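Local coordinates for Sfrice_029225 (Spodoptera frugiperda, PDB 6I50), which probably acts as a trimeric tumour necrosis factor-family cytokine that engages a cell-surface TNF receptor, at residues A6-N11 against P54-T59; H37-P42 against S146-E151; H61-H66 against G132-V137. All blocks are in the same frame, centred on the assembly; numbering follows the deposited sequence.

Contact 1: A6-N11 against P54-T59; sequences AHFHGN and PTLTRT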
loop_
_atom_site.group_PDB
_atom_site.type_symbol
_atom_site.label_atom_id
_atom_site.label_comp_id
_atom_site.label_asym_id
_atom_site.label_seq_id
_atom_site.Cartn_x
_atom_site.Cartn_y
_atom_site.Cartn_z
ATOM N N ALA A 6 7.903 14.004 1.458
ATOM C CA ALA A 6 7.519 14.630 0.201
ATOM C C ALA A 6 6.630 13.672 -0.581
ATOM O O ALA A 6 6.756 12.450 -0.470
ATOM C CB ALA A 6 8.749 15.023 -0.632
ATOM N N HIS A 7 5.727 14.249 -1.373
ATOM C CA HIS A 7 4.858 13.493 -2.261
ATOM C C HIS A 7 4.922 14.134 -3.638
ATOM O O HIS A 7 4.745 15.346 -3.761
ATOM C CB HIS A 7 3.411 13.480 -1.758
ATOM C CG HIS A 7 2.476 12.706 -2.633
ATOM N ND1 HIS A 7 2.278 11.348 -2.493
ATOM C CD2 HIS A 7 1.690 13.096 -3.664
ATOM C CE1 HIS A 7 1.398 10.939 -3.391
ATOM N NE2 HIS A 7 1.023 11.981 -4.111
ATOM N N PHE A 8 5.211 13.332 -4.658
ATOM C CA PHE A 8 5.281 13.799 -6.037
ATOM C C PHE A 8 4.285 12.999 -6.859
ATOM O O PHE A 8 4.239 11.769 -6.752
ATOM C CB PHE A 8 6.695 13.632 -6.604
ATOM C CG PHE A 8 7.763 14.176 -5.708
ATOM C CD1 PHE A 8 8.081 15.523 -5.741
ATOM C CD2 PHE A 8 8.427 13.348 -4.811
ATOM C CE1 PHE A 8 9.062 16.040 -4.909
ATOM C CE2 PHE A 8 9.412 13.855 -3.979
ATOM C CZ PHE A 8 9.722 15.208 -4.025
ATOM N N HIS A 9 3.491 13.678 -7.682
ATOM C CA HIS A 9 2.460 12.969 -8.424
ATOM C C HIS A 9 2.525 13.321 -9.904
ATOM O O HIS A 9 3.190 14.277 -10.316
ATOM C CB HIS A 9 1.048 13.237 -7.852
ATOM C CG HIS A 9 0.677 14.686 -7.756
ATOM N ND1 HIS A 9 -0.112 15.178 -6.737
ATOM C CD2 HIS A 9 0.948 15.740 -8.562
ATOM C CE1 HIS A 9 -0.294 16.475 -6.908
ATOM N NE2 HIS A 9 0.337 16.841 -8.010
ATOM N N GLY A 10 1.850 12.504 -10.708
ATOM C CA GLY A 10 1.888 12.698 -12.146
ATOM C C GLY A 10 1.214 14.001 -12.535
ATOM O O GLY A 10 0.136 14.337 -12.044
ATOM N N ASN A 11 1.860 14.738 -13.440
ATOM C CA ASN A 11 1.349 16.049 -13.841
ATOM C C ASN A 11 1.906 16.381 -15.216
ATOM O O ASN A 11 3.081 16.741 -15.335
ATOM C CB ASN A 11 1.732 17.112 -12.818
ATOM C CG ASN A 11 0.967 18.408 -13.004
ATOM O OD1 ASN A 11 0.412 18.669 -14.070
ATOM N ND2 ASN A 11 0.936 19.229 -11.962
ATOM N N PRO A 54 13.070 15.496 0.993
ATOM C CA PRO A 54 13.524 15.076 -0.337
ATOM C C PRO A 54 13.001 16.022 -1.407
ATOM O O PRO A 54 11.933 16.621 -1.269
ATOM C CB PRO A 54 12.927 13.671 -0.495
ATOM C CG PRO A 54 12.634 13.220 0.901
ATOM C CD PRO A 54 12.265 14.460 1.660
ATOM N N THR A 55 13.753 16.133 -2.497
ATOM C CA THR A 55 13.406 17.043 -3.576
ATOM C C THR A 55 13.379 16.281 -4.895
ATOM O O THR A 55 13.808 15.128 -4.980
ATOM C CB THR A 55 14.377 18.236 -3.651
ATOM O OG1 THR A 55 15.723 17.760 -3.797
ATOM C CG2 THR A 55 14.273 19.087 -2.383
ATOM N N LEU A 56 12.860 16.940 -5.928
ATOM C CA LEU A 56 12.668 16.335 -7.242
ATOM C C LEU A 56 13.621 16.970 -8.244
ATOM O O LEU A 56 13.629 18.197 -8.413
ATOM C CB LEU A 56 11.219 16.495 -7.712
ATOM C CG LEU A 56 10.848 15.860 -9.055
ATOM C CD1 LEU A 56 10.910 14.346 -8.946
ATOM C CD2 LEU A 56 9.463 16.332 -9.507
ATOM N N THR A 57 14.414 16.140 -8.912
ATOM C CA THR A 57 15.336 16.624 -9.926
ATOM C C THR A 57 14.618 16.783 -11.268
ATOM O O THR A 57 13.515 16.275 -11.484
ATOM C CB THR A 57 16.530 15.678 -10.080
ATOM O OG1 THR A 57 16.117 14.508 -10.800
ATOM C CG2 THR A 57 17.093 15.275 -8.713
ATOM N N ARG A 58 15.279 17.486 -12.189
ATOM C CA ARG A 58 14.701 17.704 -13.510
ATOM C C ARG A 58 14.685 16.434 -14.357
ATOM O O ARG A 58 14.000 16.399 -15.385
ATOM C CB ARG A 58 15.463 18.803 -14.241
ATOM C CG ARG A 58 16.831 18.373 -14.734
ATOM C CD ARG A 58 17.361 19.296 -15.832
ATOM N NE ARG A 58 16.650 19.128 -17.100
ATOM C CZ ARG A 58 16.888 18.147 -17.967
ATOM N NH1 ARG A 58 17.818 17.239 -17.708
ATOM N NH2 ARG A 58 16.194 18.072 -19.095
ATOM N N THR A 59 15.415 15.394 -13.953
ATOM C CA THR A 59 15.386 14.103 -14.632
ATOM C C THR A 59 14.291 13.189 -14.104
ATOM O O THR A 59 14.139 12.074 -14.612
ATOM C CB THR A 59 16.738 13.389 -14.497
ATOM O OG1 THR A 59 17.075 13.264 -13.114
ATOM C CG2 THR A 59 17.829 14.167 -15.211
#
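F8 of strand 5-10 reaches across to L56 and to the backbone of P54 and T55. Its CB starts toward the 54-59 segment. CG stands anti to the carbonyl carbon (chi1 -49°), which carries the ring to that backbone. CD1 meets L56 at two places, CB and the branch tip CD2. CE1 comes closer, 3.6 Å from L56 CB. At the far end CZ lies 3.8 Å from P54 O, which sits at the ring edge in the ring plane. CZ also lies 3.9 Å from T55 C. Over one face of the ring stands L56 CD1. The F8 and L56 side chains run antiparallel alongside each other.

A6 makes a smaller patch beside it. Its CB is 3.6 Å from P54 O and 4.2 Å from P54 CD.

V62, W40 and P42 also touch the F8 side chain. I155 holds the F8 backbone by hydrogen bonding, within the same sheet. Strand 55-56 belongs to the other sheet and is an outermost strand of it within the chain. The contact therefore joins the two sheets through side chains, as in the interior of the TNF-family jelly-roll sandwich.

Contact 2: H37-P42 against S146-E151; sequences HDVWYP and SLMQPE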
loop_
_atom_site.group_PDB
_atom_site.type_symbol
_atom_site.label_atom_id
_atom_site.label_comp_id
_atom_site.label_asym_id
_atom_site.label_seq_id
_atom_site.Cartn_x
_atom_site.Cartn_y
_atom_site.Cartn_z
ATOM N N HIS A 37 10.416 7.210 -15.242
ATOM C CA HIS A 37 9.246 8.077 -15.221
ATOM C C HIS A 37 9.679 9.473 -14.788
ATOM O O HIS A 37 10.382 9.631 -13.785
ATOM C CB HIS A 37 8.188 7.513 -14.267
ATOM C CG HIS A 37 7.561 6.238 -14.747
ATOM N ND1 HIS A 37 6.368 6.212 -15.438
ATOM C CD2 HIS A 37 7.960 4.947 -14.641
ATOM C CE1 HIS A 37 6.058 4.963 -15.735
ATOM N NE2 HIS A 37 7.008 4.174 -15.265
ATOM N N ASP A 38 9.300 10.493 -15.569
ATOM C CA ASP A 38 9.826 11.824 -15.280
ATOM C C ASP A 38 8.764 12.916 -15.355
ATOM O O ASP A 38 9.113 14.101 -15.400
ATOM C CB ASP A 38 10.994 12.166 -16.216
ATOM C CG ASP A 38 10.604 12.152 -17.685
ATOM O OD1 ASP A 38 9.417 11.926 -18.004
ATOM O OD2 ASP A 38 11.499 12.371 -18.528
ATOM N N VAL A 39 7.484 12.554 -15.365
ATOM C CA VAL A 39 6.417 13.548 -15.404
ATOM C C VAL A 39 5.871 13.733 -13.990
ATOM O O VAL A 39 4.656 13.768 -13.778
ATOM C CB VAL A 39 5.316 13.132 -16.399
ATOM C CG1 VAL A 39 4.419 14.308 -16.750
ATOM C CG2 VAL A 39 5.945 12.559 -17.662
ATOM N N TRP A 40 6.771 13.834 -13.013
ATOM C CA TRP A 40 6.416 14.052 -11.619
ATOM C C TRP A 40 6.383 15.540 -11.301
ATOM O O TRP A 40 7.049 16.353 -11.945
ATOM C CB TRP A 40 7.421 13.387 -10.669
ATOM C CG TRP A 40 7.613 11.914 -10.808
ATOM C CD1 TRP A 40 8.802 11.257 -10.957
ATOM C CD2 TRP A 40 6.599 10.903 -10.766
ATOM N NE1 TRP A 40 8.588 9.901 -11.021
ATOM C CE2 TRP A 40 7.246 9.658 -10.903
ATOM C CE3 TRP A 40 5.209 10.930 -10.627
ATOM C CZ2 TRP A 40 6.548 8.452 -10.911
ATOM C CZ3 TRP A 40 4.521 9.732 -10.639
ATOM C CH2 TRP A 40 5.188 8.513 -10.782
ATOM N N TYR A 41 5.621 15.887 -10.264
ATOM C CA TYR A 41 5.598 17.245 -9.759
ATOM C C TYR A 41 5.196 17.182 -8.294
ATOM O O TYR A 41 4.309 16.392 -7.939
ATOM C CB TYR A 41 4.622 18.138 -10.535
ATOM C CG TYR A 41 4.862 19.610 -10.306
ATOM C CD1 TYR A 41 5.787 20.305 -11.071
ATOM C CD2 TYR A 41 4.173 20.300 -9.317
ATOM C CE1 TYR A 41 6.021 21.652 -10.862
ATOM C CE2 TYR A 41 4.401 21.650 -9.099
ATOM C CZ TYR A 41 5.327 22.318 -9.875
ATOM O OH TYR A 41 5.560 23.659 -9.668
ATOM N N PRO A 42 5.813 17.984 -7.428
ATOM C CA PRO A 42 5.432 17.959 -6.009
ATOM C C PRO A 42 3.974 18.352 -5.801
ATOM O O PRO A 42 3.461 19.282 -6.432
ATOM C CB PRO A 42 6.384 18.980 -5.370
ATOM C CG PRO A 42 6.823 19.857 -6.504
ATOM C CD PRO A 42 6.894 18.947 -7.691
ATOM N N SER A 146 1.401 4.824 -19.387
ATOM C CA SER A 146 0.820 5.066 -18.075
ATOM C C SER A 146 0.106 6.411 -18.075
ATOM O O SER A 146 0.412 7.301 -18.874
ATOM C CB SER A 146 1.883 5.029 -16.968
ATOM O OG SER A 146 3.014 5.807 -17.319
ATOM N N LEU A 147 -0.861 6.551 -17.168
ATOM C CA LEU A 147 -1.606 7.797 -17.006
ATOM C C LEU A 147 -0.949 8.619 -15.904
ATOM O O LEU A 147 -0.971 8.231 -14.729
ATOM C CB LEU A 147 -3.073 7.523 -16.684
ATOM C CG LEU A 147 -3.910 6.928 -17.810
ATOM C CD1 LEU A 147 -5.329 6.661 -17.329
ATOM C CD2 LEU A 147 -3.919 7.867 -19.005
ATOM N N MET A 148 -0.368 9.754 -16.279
ATOM C CA MET A 148 0.346 10.596 -15.322
ATOM C C MET A 148 -0.567 11.738 -14.876
ATOM O O MET A 148 -0.413 12.903 -15.245
ATOM C CB MET A 148 1.651 11.102 -15.927
ATOM C CG MET A 148 2.526 9.991 -16.495
ATOM S SD MET A 148 2.712 8.643 -15.314
ATOM C CE MET A 148 3.391 9.552 -13.961
ATOM N N GLN A 149 -1.546 11.358 -14.066
ATOM C CA GLN A 149 -2.495 12.264 -13.444
ATOM C C GLN A 149 -2.344 12.141 -11.935
ATOM O O GLN A 149 -1.977 11.069 -11.440
ATOM C CB GLN A 149 -3.935 11.941 -13.875
ATOM C CG GLN A 149 -4.154 12.035 -15.390
ATOM C CD GLN A 149 -5.499 11.482 -15.840
ATOM O OE1 GLN A 149 -6.014 10.520 -15.275
ATOM N NE2 GLN A 149 -6.073 12.097 -16.865
ATOM N N PRO A 150 -2.585 13.221 -11.177
ATOM C CA PRO A 150 -2.126 13.242 -9.776
ATOM C C PRO A 150 -2.732 12.147 -8.922
ATOM O O PRO A 150 -2.051 11.588 -8.056
ATOM C CB PRO A 150 -2.555 14.635 -9.291
ATOM C CG PRO A 150 -2.736 15.437 -10.523
ATOM C CD PRO A 150 -3.220 14.490 -11.571
ATOM N N GLU A 151 -4.005 11.833 -9.135
ATOM C CA GLU A 151 -4.658 10.799 -8.350
ATOM C C GLU A 151 -4.289 9.388 -8.799
ATOM O O GLU A 151 -4.588 8.432 -8.075
ATOM C CB GLU A 151 -6.176 10.993 -8.410
ATOM C CG GLU A 151 -6.836 10.525 -9.713
ATOM C CD GLU A 151 -6.730 11.521 -10.854
ATOM O OE1 GLU A 151 -6.066 12.574 -10.705
ATOM O OE2 GLU A 151 -7.331 11.245 -11.914
#
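Within the jelly-roll sandwich of the TNF family, V39, W40 and H37 meet M148 and S146 where the loop leading into strand 40-42, and W40 at its start, pass the end of strand 146-147 and the break after it. M148 is the centre of the contact. Its chain folds back on itself, turning at chi1 (-53°), chi2 and chi3, and so brings the methyl to the six-membered ring of W40. M148 CE lies 3.5 Å from W40 CZ3 and 3.8 Å from W40 CH2. The approach to the indole is oblique.

Nearer the backbone, M148 CG packs 4.2 Å from V39 CB. The sulfur makes only a long, oblique contact with H37. M148 SD lies 5.4 Å from the centroid of the H37 ring and 71° off its normal.

H37, W40, S146 and M148 are buried; V39 is partly exposed. In this interior of the fold, I76 of strand 68-80 touches H37, W40 and S146. F8 and I155 also pack on W40, and V29 and S153 on M148.

S146 meets H37 at the ring edge. Its OG lies in the ring plane, 3.5 Å from H37 CE1 and 3.9 Å from H37 ND1. On the same imidazole, H37 NE2 is hydrogen-bonded to N139 OD1, which would limit rotation of the ring.

Contact 3: H61-H66 against G132-V137; sequences HVHVHH and GDRLAV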
loop_
_atom_site.group_PDB
_atom_site.type_symbol
_atom_site.label_atom_id
_atom_site.label_comp_id
_atom_site.label_asym_id
_atom_site.label_seq_id
_atom_site.Cartn_x
_atom_site.Cartn_y
_atom_site.Cartn_z
ATOM N N HIS A 61 14.223 12.144 -10.855
ATOM C CA HIS A 61 14.701 11.400 -9.700
ATOM C C HIS A 61 14.295 12.112 -8.417
ATOM O O HIS A 61 14.272 13.345 -8.354
ATOM C CB HIS A 61 16.226 11.248 -9.737
ATOM C CG HIS A 61 16.724 10.334 -10.811
ATOM N ND1 HIS A 61 16.819 10.717 -12.131
ATOM C CD2 HIS A 61 17.186 9.059 -10.755
ATOM C CE1 HIS A 61 17.301 9.715 -12.846
ATOM N NE2 HIS A 61 17.531 8.698 -12.035
ATOM N N VAL A 62 13.967 11.330 -7.396
ATOM C CA VAL A 62 13.787 11.861 -6.051
ATOM C C VAL A 62 15.150 11.900 -5.374
ATOM O O VAL A 62 15.856 10.888 -5.318
ATOM C CB VAL A 62 12.789 11.015 -5.245
ATOM C CG1 VAL A 62 12.758 11.486 -3.805
ATOM C CG2 VAL A 62 11.398 11.110 -5.860
ATOM N N HIS A 63 15.519 13.071 -4.870
ATOM C CA HIS A 63 16.835 13.342 -4.300
ATOM C C HIS A 63 16.691 13.344 -2.776
ATOM O O HIS A 63 16.065 14.246 -2.212
ATOM C CB HIS A 63 17.329 14.684 -4.845
ATOM C CG HIS A 63 18.721 15.064 -4.441
ATOM N ND1 HIS A 63 19.428 14.423 -3.448
ATOM C CD2 HIS A 63 19.528 16.053 -4.896
ATOM C CE1 HIS A 63 20.614 14.991 -3.316
ATOM N NE2 HIS A 63 20.698 15.986 -4.181
ATOM N N VAL A 64 17.264 12.333 -2.115
ATOM C CA VAL A 64 17.189 12.185 -0.661
ATOM C C VAL A 64 18.309 13.010 -0.035
ATOM O O VAL A 64 19.458 12.952 -0.489
ATOM C CB VAL A 64 17.306 10.701 -0.254
ATOM C CG1 VAL A 64 17.300 10.534 1.278
ATOM C CG2 VAL A 64 16.192 9.864 -0.904
ATOM N N HIS A 65 17.982 13.784 1.008
ATOM C CA HIS A 65 18.964 14.642 1.662
ATOM C C HIS A 65 19.286 14.242 3.096
ATOM O O HIS A 65 20.201 14.833 3.687
ATOM C CB HIS A 65 18.483 16.100 1.652
ATOM C CG HIS A 65 18.249 16.642 0.281
ATOM N ND1 HIS A 65 19.271 16.879 -0.609
ATOM C CD2 HIS A 65 17.104 16.972 -0.359
ATOM C CE1 HIS A 65 18.767 17.344 -1.738
ATOM N NE2 HIS A 65 17.454 17.412 -1.612
ATOM N N HIS A 66 18.570 13.272 3.670
ATOM C CA HIS A 66 18.752 12.894 5.065
ATOM C C HIS A 66 18.720 11.380 5.178
ATOM O O HIS A 66 17.787 10.735 4.688
ATOM C CB HIS A 66 17.665 13.507 5.951
ATOM C CG HIS A 66 17.500 14.977 5.759
ATOM N ND1 HIS A 66 16.705 15.512 4.766
ATOM C CD2 HIS A 66 18.039 16.026 6.422
ATOM C CE1 HIS A 66 16.757 16.831 4.833
ATOM N NE2 HIS A 66 17.559 17.168 5.830
ATOM N N GLY A 132 21.992 11.772 -0.270
ATOM C CA GLY A 132 22.634 11.663 -1.563
ATOM C C GLY A 132 22.062 10.597 -2.476
ATOM O O GLY A 132 22.419 10.561 -3.660
ATOM N N ASP A 133 21.197 9.722 -1.968
ATOM C CA ASP A 133 20.540 8.748 -2.830
ATOM C C ASP A 133 19.632 9.449 -3.829
ATOM O O ASP A 133 19.008 10.467 -3.518
ATOM C CB ASP A 133 19.697 7.772 -2.014
ATOM C CG ASP A 133 20.516 6.698 -1.327
ATOM O OD1 ASP A 133 21.754 6.660 -1.496
ATOM O OD2 ASP A 133 19.902 5.876 -0.610
ATOM N N ARG A 134 19.552 8.887 -5.032
ATOM C CA ARG A 134 18.518 9.225 -5.998
ATOM C C ARG A 134 17.628 8.008 -6.202
ATOM O O ARG A 134 18.114 6.869 -6.242
ATOM C CB ARG A 134 19.115 9.672 -7.336
ATOM C CG ARG A 134 19.376 11.170 -7.431
ATOM C CD ARG A 134 20.447 11.634 -6.458
ATOM N NE ARG A 134 20.958 12.951 -6.816
ATOM C CZ ARG A 134 21.994 13.543 -6.232
ATOM N NH1 ARG A 134 22.636 12.939 -5.242
ATOM N NH2 ARG A 134 22.393 14.747 -6.637
ATOM N N LEU A 135 16.322 8.252 -6.307
ATOM C CA LEU A 135 15.341 7.205 -6.559
ATOM C C LEU A 135 14.635 7.496 -7.869
ATOM O O LEU A 135 14.171 8.618 -8.084
ATOM C CB LEU A 135 14.311 7.114 -5.434
ATOM C CG LEU A 135 14.863 6.843 -4.035
ATOM C CD1 LEU A 135 13.726 6.884 -3.017
ATOM C CD2 LEU A 135 15.581 5.506 -3.980
ATOM N N ALA A 136 14.541 6.486 -8.728
ATOM C CA ALA A 136 13.788 6.584 -9.971
ATOM C C ALA A 136 12.915 5.350 -10.123
ATOM O O ALA A 136 13.266 4.266 -9.653
ATOM C CB ALA A 136 14.711 6.703 -11.189
ATOM N N VAL A 137 11.778 5.523 -10.785
ATOM C CA VAL A 137 10.895 4.414 -11.131
ATOM C C VAL A 137 11.058 4.138 -12.617
ATOM O O VAL A 137 10.890 5.043 -13.443
ATOM C CB VAL A 137 9.427 4.726 -10.795
ATOM C CG1 VAL A 137 8.576 3.477 -10.973
ATOM C CG2 VAL A 137 9.294 5.256 -9.378
#
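Four backbone hydrogen bonds tie 61-66 to 132-137. V62 N donates to L135 O at 2.8 Å, and L135 N returns a bond to V62 O at 2.9 Å. V62 and L135 thus form an antiparallel hydrogen-bonded pair. V64 N donates to D133 O in a nearly straight bond, with an N-H...O angle of 170°. G132 N closes the series on V64 O at 2.8 Å. H63 and R134 are the non-hydrogen-bonded pair between them. Two CA-H...O contacts, H61 CA to L135 O and R134 CA to V62 O, supplement the ladder.

H63 and R134 also stack. The R134 guanidinium lies flat on the H63 imidazole, with centres 3.6 Å apart and planes at 18°. The two side chains run side by side in the same direction. H63 is extended at chi1 (-175°), which lays its ring beside the arginine, while R134 bends at chi2. R134 NH1 donates to G132 O at 2.9 Å. That oxygen lies in the guanidinium plane, while NH1 sits out of the carbonyl plane of G132. The bond steadies the group against the ring. The opposite face of H63 is covered by H65 CE1. H65 in turn is hydrogen-bonded to T55.

H61 lies further along. Its CD2 is 3.4 Å from A136 CB, and its CB packs on R134 CG. V62 CB and L135 CB meet on the other face of the sheet, where I155 and L157 touch V62. D133 forms a salt bridge with R91 and a hydrogen bond with N93.

H63 ND1 makes a weak bond to V64 O (3.3 Å), and H63 NE2 faces R134 NH2 without a hydrogen bond. The stack thus fits a neutral imidazole. The arginine would probably disfavour protonation of H63, so the stack may respond to pH.

Overall arrangement
Contact 1 lies between the two sheets and touches both of the others. Contacts 1 and 2 have centres about 9 Å apart and share backbone pairing: H9 N lies 2.8 Å from Y41 O and N11 N 3.0 Å from V39 O, both probable hydrogen bonds. Contact 1 meets contact 3 through strands 55-56 and 62-63, with T55 O 2.7 Å from H63 N, probably hydrogen-bonded. Their centres are about 10 Å apart. Contacts 2 and 3 are about 17 Å apart between centres, yet probably hydrogen-bonded from H37 N to V137 O (2.9 Å). Along the chain contact 3 is nested in the loop of contact 2, and the segments of contacts 1 and 2 alternate.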